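Local coordinates for pyridoxamine 5'-phosphate oxidase-related, FMN-binding (Mycobacterium smegmatis, PDB 3F7E), which probably acts as a coenzyme F420-dependent reductase of the split-barrel, FMN-binding superfamily, possibly reducing compounds such as aflatoxins, at residues 84-89 and 117-122; 22-27 and 54-59; 6-11 and 73-78. All blocks are in the same frame, centred on the assembly; numbering follows the deposited sequence.

Contact 1: 84-89 and 117-122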
# COMPACT_ATOMS: atom_id res chain seq x y z
N GLU A 84 1.54 1.43 18.84
CA GLU A 84 1.82 1.42 20.28
C GLU A 84 1.25 2.61 21.05
O GLU A 84 1.24 2.61 22.27
CB GLU A 84 3.32 1.31 20.53
CG GLU A 84 4.11 2.47 20.06
CD GLU A 84 5.59 2.42 20.51
OE1 GLU A 84 6.26 3.47 20.49
OE2 GLU A 84 6.09 1.34 20.91
N ASP A 85 0.79 3.63 20.33
CA ASP A 85 0.11 4.74 21.01
C ASP A 85 -0.87 5.41 20.06
O ASP A 85 -0.66 5.38 18.84
CB ASP A 85 1.13 5.76 21.57
CG ASP A 85 0.62 6.53 22.77
OD1 ASP A 85 -0.56 6.32 23.18
OD2 ASP A 85 1.40 7.35 23.31
N ILE A 86 -1.89 6.06 20.64
CA ILE A 86 -2.85 6.88 19.90
C ILE A 86 -3.04 8.12 20.78
O ILE A 86 -3.49 8.02 21.92
CB ILE A 86 -4.18 6.16 19.67
CG1 ILE A 86 -3.96 4.85 18.89
CG2 ILE A 86 -5.15 7.12 18.98
CD1 ILE A 86 -5.23 4.02 18.74
N VAL A 87 -2.64 9.27 20.24
CA VAL A 87 -2.59 10.51 21.01
C VAL A 87 -3.59 11.51 20.43
O VAL A 87 -3.47 11.86 19.26
CB VAL A 87 -1.15 11.10 21.03
CG1 VAL A 87 -1.11 12.42 21.82
CG2 VAL A 87 -0.20 10.09 21.62
N PRO A 88 -4.55 12.01 21.23
CA PRO A 88 -5.45 13.04 20.67
C PRO A 88 -4.73 14.26 20.12
O PRO A 88 -3.77 14.76 20.72
CB PRO A 88 -6.35 13.41 21.86
CG PRO A 88 -6.38 12.14 22.70
CD PRO A 88 -4.94 11.63 22.60
N ASP A 89 -5.22 14.75 18.97
CA ASP A 89 -4.69 15.94 18.30
C ASP A 89 -5.84 16.92 18.02
O ASP A 89 -6.05 17.29 16.86
CB ASP A 89 -4.04 15.50 16.97
CG ASP A 89 -3.37 16.64 16.20
OD1 ASP A 89 -2.81 17.59 16.82
OD2 ASP A 89 -3.35 16.54 14.95
N VAL A 117 -6.39 12.28 15.73
CA VAL A 117 -5.43 11.62 16.61
C VAL A 117 -4.12 11.45 15.85
O VAL A 117 -4.05 11.54 14.62
CB VAL A 117 -5.94 10.23 17.11
CG1 VAL A 117 -7.18 10.38 18.01
CG2 VAL A 117 -6.25 9.30 15.93
N ILE A 118 -3.08 11.16 16.64
CA ILE A 118 -1.77 10.76 16.14
C ILE A 118 -1.62 9.28 16.39
O ILE A 118 -1.74 8.83 17.54
CB ILE A 118 -0.62 11.49 16.87
CG1 ILE A 118 -0.89 13.00 17.01
CG2 ILE A 118 0.70 11.16 16.21
CD1 ILE A 118 0.17 13.74 17.80
N ILE A 119 -1.41 8.51 15.33
CA ILE A 119 -1.20 7.05 15.45
C ILE A 119 0.30 6.79 15.42
O ILE A 119 0.97 7.22 14.48
CB ILE A 119 -1.88 6.29 14.27
CG1 ILE A 119 -3.37 6.63 14.15
CG2 ILE A 119 -1.63 4.79 14.38
CD1 ILE A 119 -4.21 6.17 15.27
N VAL A 120 0.82 6.12 16.45
CA VAL A 120 2.26 5.91 16.61
C VAL A 120 2.58 4.44 16.41
O VAL A 120 2.04 3.59 17.13
CB VAL A 120 2.72 6.35 18.03
CG1 VAL A 120 4.21 6.25 18.13
CG2 VAL A 120 2.23 7.77 18.32
N VAL A 121 3.43 4.14 15.42
CA VAL A 121 3.73 2.77 15.02
C VAL A 121 5.23 2.49 15.22
O VAL A 121 6.09 3.22 14.72
CB VAL A 121 3.39 2.54 13.52
CG1 VAL A 121 3.94 1.21 13.00
CG2 VAL A 121 1.88 2.65 13.32
N ARG A 122 5.52 1.41 15.95
CA ARG A 122 6.89 0.95 16.15
C ARG A 122 7.18 -0.20 15.19
O ARG A 122 6.49 -1.21 15.23
CB ARG A 122 7.12 0.52 17.58
CG ARG A 122 8.59 0.10 17.81
CD ARG A 122 8.93 -0.02 19.27
NE ARG A 122 8.66 1.23 19.97
CZ ARG A 122 9.55 2.21 20.11
NH1 ARG A 122 10.80 2.08 19.65
NH2 ARG A 122 9.19 3.31 20.75
O HOH W 1 -3.69 14.19 13.68

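Contact 2: 22-27 and 54-59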
# COMPACT_ATOMS: atom_id res chain seq x y z
N THR A 22 -3.97 -2.07 7.06
CA THR A 22 -4.53 -2.51 8.32
C THR A 22 -5.44 -3.71 8.00
O THR A 22 -5.69 -4.01 6.85
CB THR A 22 -5.34 -1.38 8.99
OG1 THR A 22 -6.35 -0.89 8.09
CG2 THR A 22 -4.44 -0.24 9.49
N VAL A 23 -5.92 -4.39 9.03
CA VAL A 23 -6.80 -5.54 8.82
C VAL A 23 -8.11 -5.25 9.53
O VAL A 23 -8.11 -4.82 10.69
CB VAL A 23 -6.18 -6.88 9.32
CG1 VAL A 23 -7.02 -8.05 8.90
CG2 VAL A 23 -4.79 -7.07 8.79
N ARG A 24 -9.21 -5.51 8.82
CA ARG A 24 -10.53 -5.38 9.43
C ARG A 24 -10.82 -6.55 10.41
O ARG A 24 -10.22 -7.60 10.33
CB ARG A 24 -11.59 -5.37 8.35
CG ARG A 24 -11.43 -4.23 7.35
CD ARG A 24 -12.45 -4.29 6.20
NE ARG A 24 -12.40 -3.06 5.41
CZ ARG A 24 -13.33 -2.11 5.44
NH1 ARG A 24 -14.41 -2.23 6.21
NH2 ARG A 24 -13.19 -1.02 4.69
N PRO A 25 -11.76 -6.36 11.35
CA PRO A 25 -12.18 -7.46 12.23
C PRO A 25 -12.62 -8.72 11.50
O PRO A 25 -12.48 -9.81 12.07
CB PRO A 25 -13.34 -6.85 13.03
CG PRO A 25 -12.98 -5.40 13.12
CD PRO A 25 -12.43 -5.10 11.72
N ASP A 26 -13.10 -8.61 10.26
CA ASP A 26 -13.49 -9.79 9.47
C ASP A 26 -12.30 -10.49 8.79
O ASP A 26 -12.48 -11.46 8.04
CB ASP A 26 -14.61 -9.43 8.47
CG ASP A 26 -14.13 -8.62 7.27
OD1 ASP A 26 -14.94 -8.35 6.37
OD2 ASP A 26 -12.94 -8.24 7.21
N GLY A 27 -11.09 -9.98 9.02
CA GLY A 27 -9.91 -10.63 8.52
C GLY A 27 -9.52 -10.21 7.11
O GLY A 27 -8.62 -10.81 6.56
N TYR A 54 -9.28 3.61 11.75
CA TYR A 54 -9.12 3.68 13.20
C TYR A 54 -9.71 2.48 13.92
O TYR A 54 -9.07 1.88 14.78
CB TYR A 54 -9.73 4.99 13.73
CG TYR A 54 -9.79 5.13 15.23
CD1 TYR A 54 -8.71 5.64 15.94
CD2 TYR A 54 -10.93 4.78 15.94
CE1 TYR A 54 -8.77 5.79 17.33
CE2 TYR A 54 -11.01 4.92 17.30
CZ TYR A 54 -9.93 5.42 18.00
OH TYR A 54 -10.03 5.56 19.36
N ARG A 55 -10.94 2.12 13.56
CA ARG A 55 -11.55 0.93 14.15
C ARG A 55 -10.72 -0.33 13.91
O ARG A 55 -10.60 -1.18 14.79
CB ARG A 55 -12.97 0.74 13.63
CG ARG A 55 -13.88 1.85 14.04
CD ARG A 55 -15.35 1.60 13.71
NE ARG A 55 -15.67 1.65 12.28
CZ ARG A 55 -15.96 2.76 11.59
NH1 ARG A 55 -16.28 2.66 10.30
NH2 ARG A 55 -15.95 3.95 12.18
N ASN A 56 -10.10 -0.43 12.73
CA ASN A 56 -9.26 -1.59 12.44
C ASN A 56 -8.13 -1.69 13.47
O ASN A 56 -7.86 -2.78 14.03
CB ASN A 56 -8.64 -1.50 11.04
CG ASN A 56 -9.66 -1.62 9.93
OD1 ASN A 56 -10.81 -2.00 10.15
ND2 ASN A 56 -9.22 -1.31 8.72
N ILE A 57 -7.43 -0.58 13.71
CA ILE A 57 -6.25 -0.60 14.58
C ILE A 57 -6.63 -0.77 16.05
O ILE A 57 -5.84 -1.35 16.80
CB ILE A 57 -5.32 0.61 14.33
CG1 ILE A 57 -5.99 1.92 14.53
CG2 ILE A 57 -4.73 0.57 12.94
CD1 ILE A 57 -4.99 3.07 14.77
N LYS A 58 -7.81 -0.32 16.44
CA LYS A 58 -8.27 -0.56 17.81
C LYS A 58 -8.48 -2.04 18.06
O LYS A 58 -8.27 -2.51 19.19
CB LYS A 58 -9.54 0.22 18.14
CG LYS A 58 -9.36 1.74 18.11
CD LYS A 58 -8.37 2.23 19.16
CE LYS A 58 -8.94 2.08 20.54
NZ LYS A 58 -10.08 3.03 20.72
N ALA A 59 -8.88 -2.81 17.04
CA ALA A 59 -9.11 -4.26 17.20
C ALA A 59 -7.89 -5.12 16.85
O ALA A 59 -7.76 -6.23 17.37
CB ALA A 59 -10.33 -4.69 16.39
O HOH W 2 -9.26 -5.06 13.10

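Contact 3: 6-11 and 73-78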
# COMPACT_ATOMS: atom_id res chain seq x y z
N GLU A 6 20.55 -0.92 5.54
CA GLU A 6 21.64 -0.05 5.94
C GLU A 6 21.46 0.77 4.65
O GLU A 6 21.36 0.19 3.56
CB GLU A 6 22.96 -0.84 5.89
CG GLU A 6 24.29 -0.07 6.08
CD GLU A 6 25.51 -1.03 6.19
OE1 GLU A 6 26.53 -0.67 6.81
OE2 GLU A 6 25.43 -2.16 5.67
N GLY A 7 21.32 2.08 4.77
CA GLY A 7 21.14 2.92 3.58
C GLY A 7 19.74 3.08 2.99
O GLY A 7 19.61 3.67 1.91
N TYR A 8 18.70 2.60 3.68
CA TYR A 8 17.30 2.73 3.24
C TYR A 8 16.48 3.66 4.13
O TYR A 8 15.32 4.01 3.79
CB TYR A 8 16.64 1.35 3.12
CG TYR A 8 17.06 0.59 1.88
CD1 TYR A 8 18.27 -0.09 1.85
CD2 TYR A 8 16.25 0.55 0.74
CE1 TYR A 8 18.68 -0.78 0.72
CE2 TYR A 8 16.66 -0.15 -0.41
CZ TYR A 8 17.88 -0.81 -0.40
OH TYR A 8 18.33 -1.53 -1.49
N GLU A 9 17.04 4.07 5.26
CA GLU A 9 16.37 5.00 6.14
C GLU A 9 16.07 6.31 5.40
O GLU A 9 15.11 7.00 5.74
CB GLU A 9 17.18 5.26 7.41
CG GLU A 9 16.40 5.97 8.49
CD GLU A 9 17.00 5.92 9.89
OE1 GLU A 9 16.43 6.58 10.75
OE2 GLU A 9 18.05 5.28 10.11
N SER A 10 16.88 6.62 4.39
CA SER A 10 16.67 7.79 3.55
C SER A 10 15.26 7.86 2.96
O SER A 10 14.73 8.97 2.80
CB SER A 10 17.71 7.80 2.44
OG SER A 10 17.79 6.54 1.82
N LEU A 11 14.66 6.71 2.62
CA LEU A 11 13.30 6.66 2.05
C LEU A 11 12.31 7.14 3.08
O LEU A 11 11.36 7.83 2.72
CB LEU A 11 12.91 5.26 1.54
CG LEU A 11 13.46 4.84 0.18
CD1 LEU A 11 13.18 3.38 -0.05
CD2 LEU A 11 12.84 5.71 -0.92
N PRO A 73 11.65 2.49 -9.32
CA PRO A 73 10.77 1.58 -8.59
C PRO A 73 11.48 0.35 -8.00
O PRO A 73 10.90 -0.35 -7.16
CB PRO A 73 9.75 1.14 -9.64
CG PRO A 73 10.40 1.40 -10.95
CD PRO A 73 11.36 2.51 -10.76
N TYR A 74 12.72 0.11 -8.39
CA TYR A 74 13.49 -0.98 -7.80
C TYR A 74 14.02 -0.63 -6.39
O TYR A 74 14.48 -1.51 -5.67
CB TYR A 74 14.60 -1.42 -8.75
CG TYR A 74 14.08 -2.14 -9.99
CD1 TYR A 74 13.49 -1.44 -11.06
CD2 TYR A 74 14.20 -3.53 -10.11
CE1 TYR A 74 13.02 -2.11 -12.19
CE2 TYR A 74 13.74 -4.21 -11.24
CZ TYR A 74 13.16 -3.50 -12.27
OH TYR A 74 12.70 -4.19 -13.38
N ARG A 75 13.92 0.64 -6.01
CA ARG A 75 14.29 1.09 -4.66
C ARG A 75 13.01 1.29 -3.82
O ARG A 75 12.20 2.17 -4.14
CB ARG A 75 15.02 2.40 -4.78
CG ARG A 75 15.39 2.92 -3.47
CD ARG A 75 16.39 4.00 -3.63
NE ARG A 75 16.80 4.52 -2.34
CZ ARG A 75 17.73 3.98 -1.55
NH1 ARG A 75 18.42 2.91 -1.94
NH2 ARG A 75 18.00 4.52 -0.37
N TYR A 76 12.82 0.50 -2.74
CA TYR A 76 11.58 0.54 -1.99
C TYR A 76 11.81 0.05 -0.57
O TYR A 76 12.87 -0.58 -0.28
CB TYR A 76 10.52 -0.32 -2.68
CG TYR A 76 10.84 -1.78 -2.76
CD1 TYR A 76 10.59 -2.63 -1.67
CD2 TYR A 76 11.32 -2.35 -3.94
CE1 TYR A 76 10.86 -3.99 -1.74
CE2 TYR A 76 11.59 -3.72 -4.02
CZ TYR A 76 11.34 -4.52 -2.91
OH TYR A 76 11.60 -5.87 -3.00
N LEU A 77 10.79 0.23 0.29
CA LEU A 77 10.96 -0.21 1.70
C LEU A 77 9.57 -0.57 2.18
O LEU A 77 8.63 0.24 2.07
CB LEU A 77 11.59 0.85 2.60
CG LEU A 77 11.90 0.42 4.03
CD1 LEU A 77 12.97 -0.68 4.04
CD2 LEU A 77 12.40 1.58 4.86
N GLU A 78 9.48 -1.78 2.74
CA GLU A 78 8.26 -2.30 3.36
C GLU A 78 8.49 -2.39 4.86
O GLU A 78 9.45 -3.04 5.29
CB GLU A 78 7.93 -3.69 2.81
CG GLU A 78 7.69 -3.70 1.31
CD GLU A 78 7.78 -5.06 0.70
OE1 GLU A 78 7.87 -6.04 1.46
OE2 GLU A 78 7.77 -5.17 -0.56
O HOH W 3 16.27 7.43 -0.76

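Contact 1: 84-89 and 117-122
Two torsions bring the carboxylate of E84 and the guanidinium of R122 together: CG of E84 stands between its own backbone N and carbonyl carbon (chi1 65°) with the chain extended beyond it, while R122 bends at chi3 (-57°) and turns its guanidinium back toward the carboxylate. The arginine grips side-on with two nitrogens. NE reaches OE2 of E84 at 2.7 Å in an almost straight bond that lies in the guanidinium plane but comes from above the carboxylate plane; NH2 reaches OE1 at 2.9 Å, on its syn lone pair. Opposite charges with long, flexible chains suit this exposed end of the pairing.

Between the backbones runs an antiparallel ladder. D85 with V120 and V87 with I118 are hydrogen-bonded pairs, and the V87 O to I118 N bond is 2.7 Å long. At E84 and D85 the ladder is interrupted by a classic beta bulge: both residues face V120, whose O takes a good bond from E84 N (2.8 Å) and a weak one from D85 N (3.4 Å). Beta-branched residues favour the extended backbone; V87, I118 and V120 lie on one face, I86 and I119 on the other. I86 puts CG2 3.7 Å from CB of V117 and lies alongside I119, with CG1 3.9 Å from CD1.

Past P88, a water donates to both OD2 of D89 and O of V117; D89 also accepts from the backbone N of F94 and Y95, at the start of helix 93-101. Strand 116-127 is flanked on its other edge by strand 43-48, and helix 52-59 covers I86 and I119 through I57.

Contact 2: 22-27 and 54-59
N56 and T22 carry the polar part of this contact, a helix side chain set against the end of a strand. ND2 of N56 donates to OG1 of T22 over 3.0 Å, with an N-H...O angle of 164° and the hydroxyl oxygen close to the amide plane. The threonine hydroxyl stands between its own backbone N and carbonyl carbon (chi1 55°), which turns it to the helix and leaves CG2 for an apolar neighbour. At the other end of the amide, OD1 accepts from NE2 of Q52, one turn earlier in the same helix. An asparagine suits this buried place because it can donate to the strand and accept from its own helix at once, and these two bonds fix which way round the amide lies.

A water makes the second polar link: it donates to V23 O at 2.7 Å and to N56 O at 2.8 Å, joining the two backbones.

Van der Waals packing supplies the rest. CB of N56 rests 3.4 Å from V23 O, while its OD1 lies 3.6 Å from CG of R24, the first aliphatic carbons of the arginine running past the amide. CG2 of T22 meets CG2 of I57 at 3.6 Å. Farther out, the small methyl of A59 lets the ring of P25 come this near the helix, CG to CB 4.3 Å.

The type I turn from R24 to G27 suits proline at its second position, and G27 adopts a positive phi (88°) that favours glycine. It links strand 18-23 to strand 29-34, whose Q30 touches T22, R24 and N56. N60 of the second subunit donates to G27 O, while I57 packs on V63 of strand 62-68 and V83 of strand 76-88.

Contact 3: 6-11 and 73-78
Y8 and R75 stack: the guanidinium lies nearly flat over one face of the tyrosine ring, planes 20° apart, in a cation-pi contact with CZ 4.7 Å from the ring centroid. NH1 sits toward the rim, 3.8 Å from CE2. The arginine gets there by an extended chain, its CG anti to the backbone N (chi1 179°). At the edge of the same guanidinium, NH2 donates to G7 O at 2.9 Å, in the plane of both groups. Arginine suits the place, since its flat cation can stack by a face and bond by an edge together. G7 has a positive phi (84°) that favours glycine.

Deeper in, L11 supplies the tightly packed part. Its CD1 lies 3.6 Å from the carbonyl carbon of Y76 and 4.0 Å from CB of L77, and the branched carbon chains of the two leucines suit this buried seam.

The guanidinium end is the looser, wetter side by contrast. R75 remains partly exposed there, and its NE gives only a weak bond, 3.4 Å long, to a water.

The contact joins the segment leading into helix 9-13 to the start of strand 76-88, which is flanked by strands 62-68 and 116-127: L77 packs on V67 of the first and F126 of the second.

All three contacts reach one antiparallel sheet. Contacts 1 and 3 both use strand 76-88, at its end and its beginning, on opposite sides of the chain's centre, with centres about 24 Å apart. Contact 2 touches contact 1, their centres about 15 Å apart, where I57 and K58 of helix 52-59 meet I86 and I119; its centre is about 27 Å from that of contact 3. Along the chain, contact 2 falls wholly between the two segments of contact 3, and contact 1 follows both. Contact 1 pairs neighbouring strands connected through helix 93-101, whereas contacts 2 and 3 bring helical segments to the sheet and also touch the second subunit, tying the fold to the dimer.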